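Local coordinates for Trm112p-like protein (Encephalitozoon cuniculi, PDB 3Q87) that probably activates methyltransferases that act in translation, among them its partner here, which methylates the termination factor eRF1, and binds a zinc ion through four cysteines, at residues Glu84-Lys87 and Glu88-Gly92; Tyr109-Gly113 and Ser114-Thr118. All blocks are in the same frame, centred on the assembly; numbering follows the deposited sequence.

Overall arrangement
Both contacts are local, each within one continuous stretch, and their centres lie 21 Å apart; the nearest atoms are about 11 Å from each other, so they do not touch. Contact 1 comprises successive turns of helix 84-91, joined by bonds from residue i+4 to residue i; its apolar side packs on helix 42-59 while Glu-84 and Lys-85 are exposed. Contact 2 follows later in the chain as the hairpin of strands 108-112 and 115-117, with the side chain of Tyr-109 about 7 Å from the zinc ion. Half or more of the residues are buried in each. In contact 2 the backbone bonds cross between strands, and strand 115-117 pairs in parallel with a strand of the methyltransferase chain, which contact 1 meets at Phe-91.

Contact 1 (Glu84-Lys87 and Glu88-Gly92); sequences EKIK and EFLFG
Ile-86 and Leu-90 lie side by side and point the same way, with CG2 of Ile-86 3.5 Å from CD1 of Leu-90, tighter than usual for two carbons. In Ile-86, chi1 -55° sets CG1 anti to the carbonyl carbon, beside the backbone N, which leaves CG2 anti to N, and this turns the methyl along the helix toward the leucine one turn on. The same pair is joined through the backbone: Leu-90 N donates to Ile-86 O at 2.7 Å, approaching almost in line with the carbonyl. Ile-86 O also receives a weak bond from Phe-89 N, bent to 117° at the hydrogen.

One residue further, Phe-91 N reaches Lys-87 O at 2.8 Å, and that oxygen also lies in the plane of the Phe-91 ring, at its edge, 3.4 Å from CD2. The carbonyl thus meets both the amide and the ring rim of one residue. Phe-89 N to Lys-85 O (3.1 Å) and Glu-88 N to Glu-84 O (3.3 Å) complete the series, the latter with its donor well above the carbonyl plane.

Outside the segment, Leu-90 packs on Phe-45 and Leu-56 of helix 42-59, and Phe-89 on Leu-56 and Val-57. Phe-91 stacks on Phe-4 and touches Thr-46 of the methyltransferase chain, whereas the bent chain of Lys-87 sends NZ to Lys-38 O. Four successive i to i+4 bonds, with isoleucine, phenylalanine and leucine turned to the protein interior and glutamates and lysines elsewhere, are the pattern of a short amphipathic alpha-helix.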
loop_
_atom_site.group_PDB
_atom_site.type_symbol
_atom_site.label_atom_id
_atom_site.label_comp_id
_atom_site.label_asym_id
_atom_site.label_seq_id
_atom_site.Cartn_x
_atom_site.Cartn_y
_atom_site.Cartn_z
ATOM N N GLU A 84 -9.018 21.576 -0.058
ATOM C CA GLU A 84 -8.887 21.676 -1.505
ATOM C C GLU A 84 -7.435 21.966 -1.879
ATOM O O GLU A 84 -6.898 21.387 -2.826
ATOM C CB GLU A 84 -9.816 22.760 -2.068
ATOM C CG GLU A 84 -11.246 22.717 -1.518
ATOM C CD GLU A 84 -11.351 23.207 -0.075
ATOM O OE1 GLU A 84 -10.719 24.236 0.263
ATOM O OE2 GLU A 84 -12.074 22.566 0.721
ATOM N N LYS A 85 -6.798 22.855 -1.125
ATOM C CA LYS A 85 -5.419 23.229 -1.401
ATOM C C LYS A 85 -4.443 22.156 -0.929
ATOM O O LYS A 85 -3.419 21.919 -1.564
ATOM C CB LYS A 85 -5.097 24.586 -0.768
ATOM C CG LYS A 85 -5.628 25.748 -1.580
ATOM C CD LYS A 85 -5.938 26.976 -0.734
ATOM C CE LYS A 85 -6.693 28.013 -1.565
ATOM N NZ LYS A 85 -7.271 29.114 -0.746
ATOM N N ILE A 86 -4.766 21.512 0.187
ATOM C CA ILE A 86 -3.943 20.430 0.709
ATOM C C ILE A 86 -3.936 19.238 -0.259
ATOM O O ILE A 86 -2.871 18.776 -0.681
ATOM C CB ILE A 86 -4.432 19.998 2.107
ATOM C CG1 ILE A 86 -4.476 21.209 3.043
ATOM C CG2 ILE A 86 -3.543 18.911 2.694
ATOM C CD1 ILE A 86 -3.191 22.012 3.077
ATOM N N LYS A 87 -5.127 18.757 -0.612
ATOM C CA LYS A 87 -5.286 17.672 -1.584
ATOM C C LYS A 87 -4.494 17.950 -2.849
ATOM O O LYS A 87 -3.885 17.057 -3.431
ATOM C CB LYS A 87 -6.750 17.534 -1.989
ATOM C CG LYS A 87 -7.643 16.727 -1.067
ATOM C CD LYS A 87 -9.069 16.754 -1.629
ATOM C CE LYS A 87 -10.102 16.176 -0.679
ATOM N NZ LYS A 87 -10.183 14.693 -0.747
ATOM N N GLU A 88 -4.539 19.196 -3.297
ATOM C CA GLU A 88 -3.871 19.585 -4.523
ATOM C C GLU A 88 -2.357 19.438 -4.370
ATOM O O GLU A 88 -1.660 19.033 -5.299
ATOM C CB GLU A 88 -4.247 21.030 -4.855
ATOM C CG GLU A 88 -3.812 21.521 -6.222
ATOM C CD GLU A 88 -4.383 22.894 -6.542
ATOM O OE1 GLU A 88 -5.578 23.124 -6.245
ATOM O OE2 GLU A 88 -3.636 23.737 -7.086
ATOM N N PHE A 89 -1.847 19.772 -3.191
ATOM C CA PHE A 89 -0.423 19.625 -2.922
ATOM C C PHE A 89 -0.064 18.143 -2.744
ATOM O O PHE A 89 0.932 17.669 -3.281
ATOM C CB PHE A 89 -0.047 20.433 -1.671
ATOM C CG PHE A 89 1.432 20.455 -1.360
ATOM C CD1 PHE A 89 2.290 21.302 -2.045
ATOM C CD2 PHE A 89 1.954 19.657 -0.345
ATOM C CE1 PHE A 89 3.646 21.341 -1.745
ATOM C CE2 PHE A 89 3.309 19.689 -0.036
ATOM C CZ PHE A 89 4.158 20.533 -0.741
ATOM N N LEU A 90 -0.897 17.412 -2.018
ATOM C CA LEU A 90 -0.545 16.045 -1.625
ATOM C C LEU A 90 -0.789 15.025 -2.742
ATOM O O LEU A 90 -0.169 13.959 -2.773
ATOM C CB LEU A 90 -1.283 15.652 -0.345
ATOM C CG LEU A 90 -0.888 16.396 0.940
ATOM C CD1 LEU A 90 -1.768 15.991 2.117
ATOM C CD2 LEU A 90 0.588 16.184 1.293
ATOM N N PHE A 91 -1.683 15.362 -3.665
ATOM C CA PHE A 91 -2.039 14.459 -4.748
ATOM C C PHE A 91 -1.589 15.004 -6.082
ATOM O O PHE A 91 -1.559 14.283 -7.072
ATOM C CB PHE A 91 -3.554 14.220 -4.778
ATOM C CG PHE A 91 -4.045 13.308 -3.691
ATOM C CD1 PHE A 91 -4.127 11.936 -3.900
ATOM C CD2 PHE A 91 -4.417 13.818 -2.453
ATOM C CE1 PHE A 91 -4.569 11.091 -2.893
ATOM C CE2 PHE A 91 -4.857 12.978 -1.442
ATOM C CZ PHE A 91 -4.937 11.613 -1.664
ATOM N N GLY A 92 -1.245 16.288 -6.107
ATOM C CA GLY A 92 -0.952 16.966 -7.356
ATOM C C GLY A 92 0.526 17.082 -7.663
ATOM O O GLY A 92 0.917 17.734 -8.628
#

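Contact 2 (Tyr109-Gly113 and Ser114-Thr118); sequences YPIKG and SIVET
Strands 109-112 and 115-117 run antiparallel, their axes 4.8 Å apart at closest and their directions 155° apart. Lys-112 and Ile-115 form the hydrogen-bonded pair: Lys-112 N to Ile-115 O at 3.0 Å and Ile-115 N to Lys-112 O at 3.2 Å. Glu-117 N donates to Pro-110 O at 2.9 Å. Between them Ile-111 faces Val-116 as a non-hydrogen-bonded pair. Gly-113 and Ser-114, both with positive phi, make the type I' turn of a two-residue beta hairpin whose strand 115-117 is an outermost strand, within this chain, of a four-stranded antiparallel sheet.

Tyr-109 and Thr-118 meet at the open end. The methyl CG2 of Thr-118 stands over the ring centre in a CH-pi contact, 3.7 Å from the centroid and 8° off the normal. Chi1 76° leaves this CG2 anti to the carbonyl carbon, over the tyrosine ring, while OG1 hydrogen-bonds to Arg-67 O and Ser-73 OG of the methyltransferase chain, with a strand of which Val-116 and Glu-117 pair in parallel. Tyr-109 CB lies 4.1 Å from Val-116 CG1. Tyr-109 OH is hydrogen-bonded to Lys-10 O, near the zinc site. Glu-117 OE2 makes a salt bridge to Arg-67 of the methyltransferase chain and accepts from Val-119 N and Asp-120 N.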
loop_
_atom_site.group_PDB
_atom_site.type_symbol
_atom_site.label_atom_id
_atom_site.label_comp_id
_atom_site.label_asym_id
_atom_site.label_seq_id
_atom_site.Cartn_x
_atom_site.Cartn_y
_atom_site.Cartn_z
ATOM N N TYR A 109 14.882 5.255 2.339
ATOM C CA TYR A 109 14.142 4.667 1.230
ATOM C C TYR A 109 14.367 5.513 -0.031
ATOM O O TYR A 109 13.837 6.610 -0.154
ATOM C CB TYR A 109 12.640 4.652 1.519
ATOM C CG TYR A 109 12.139 3.830 2.696
ATOM C CD1 TYR A 109 12.837 2.726 3.164
ATOM C CD2 TYR A 109 10.926 4.141 3.299
ATOM C CE1 TYR A 109 12.358 1.977 4.217
ATOM C CE2 TYR A 109 10.429 3.393 4.363
ATOM C CZ TYR A 109 11.142 2.315 4.810
ATOM O OH TYR A 109 10.647 1.578 5.845
ATOM N N PRO A 110 15.138 5.001 -0.982
ATOM C CA PRO A 110 15.281 5.763 -2.225
ATOM C C PRO A 110 13.938 5.849 -2.942
ATOM O O PRO A 110 13.102 4.961 -2.809
ATOM C CB PRO A 110 16.253 4.911 -3.051
ATOM C CG PRO A 110 16.943 4.021 -2.048
ATOM C CD PRO A 110 15.909 3.748 -1.002
ATOM N N ILE A 111 13.739 6.928 -3.683
ATOM C CA ILE A 111 12.602 7.061 -4.571
ATOM C C ILE A 111 13.209 7.119 -5.966
ATOM O O ILE A 111 14.000 8.010 -6.267
ATOM C CB ILE A 111 11.791 8.335 -4.256
ATOM C CG1 ILE A 111 11.184 8.245 -2.845
ATOM C CG2 ILE A 111 10.702 8.573 -5.307
ATOM C CD1 ILE A 111 10.698 9.583 -2.301
ATOM N N LYS A 112 12.863 6.151 -6.805
ATOM C CA LYS A 112 13.493 5.997 -8.106
ATOM C C LYS A 112 12.430 5.723 -9.174
ATOM O O LYS A 112 11.727 4.721 -9.110
ATOM C CB LYS A 112 14.510 4.853 -8.033
ATOM C CG LYS A 112 15.202 4.528 -9.345
ATOM C CD LYS A 112 16.027 3.248 -9.208
ATOM C CE LYS A 112 16.457 2.689 -10.562
ATOM N NZ LYS A 112 17.092 1.344 -10.419
ATOM N N GLY A 113 12.291 6.622 -10.143
ATOM C CA GLY A 113 11.228 6.491 -11.125
ATOM C C GLY A 113 9.834 6.522 -10.506
ATOM O O GLY A 113 8.948 5.779 -10.927
ATOM N N SER A 114 9.655 7.376 -9.497
ATOM C CA SER A 114 8.399 7.493 -8.742
ATOM C C SER A 114 8.072 6.325 -7.800
ATOM O O SER A 114 7.136 6.406 -7.019
ATOM C CB SER A 114 7.226 7.748 -9.682
ATOM O OG SER A 114 7.506 8.877 -10.484
ATOM N N ILE A 115 8.827 5.240 -7.870
ATOM C CA ILE A 115 8.572 4.123 -6.967
ATOM C C ILE A 115 9.343 4.293 -5.659
ATOM O O ILE A 115 10.522 4.663 -5.677
ATOM C CB ILE A 115 8.991 2.806 -7.607
ATOM C CG1 ILE A 115 8.204 2.592 -8.906
ATOM C CG2 ILE A 115 8.768 1.655 -6.626
ATOM C CD1 ILE A 115 8.849 1.573 -9.859
ATOM N N VAL A 116 8.678 4.046 -4.531
ATOM C CA VAL A 116 9.352 4.063 -3.231
ATOM C C VAL A 116 9.966 2.695 -2.931
ATOM O O VAL A 116 9.291 1.669 -2.912
ATOM C CB VAL A 116 8.419 4.448 -2.082
ATOM C CG1 VAL A 116 9.200 4.490 -0.744
ATOM C CG2 VAL A 116 7.734 5.796 -2.369
ATOM N N GLU A 117 11.262 2.703 -2.700
ATOM C CA GLU A 117 12.017 1.488 -2.574
ATOM C C GLU A 117 12.285 1.217 -1.098
ATOM O O GLU A 117 13.122 1.868 -0.493
ATOM C CB GLU A 117 13.324 1.651 -3.343
ATOM C CG GLU A 117 14.366 0.630 -2.966
ATOM C CD GLU A 117 13.993 -0.745 -3.472
ATOM O OE1 GLU A 117 13.902 -0.927 -4.706
ATOM O OE2 GLU A 117 13.779 -1.640 -2.633
ATOM N N THR A 118 11.580 0.262 -0.509
ATOM C CA THR A 118 11.756 0.022 0.923
ATOM C C THR A 118 12.480 -1.286 1.232
ATOM O O THR A 118 12.619 -1.677 2.392
ATOM C CB THR A 118 10.406 0.049 1.677
ATOM O OG1 THR A 118 9.679 -1.171 1.438
ATOM C CG2 THR A 118 9.562 1.291 1.253
#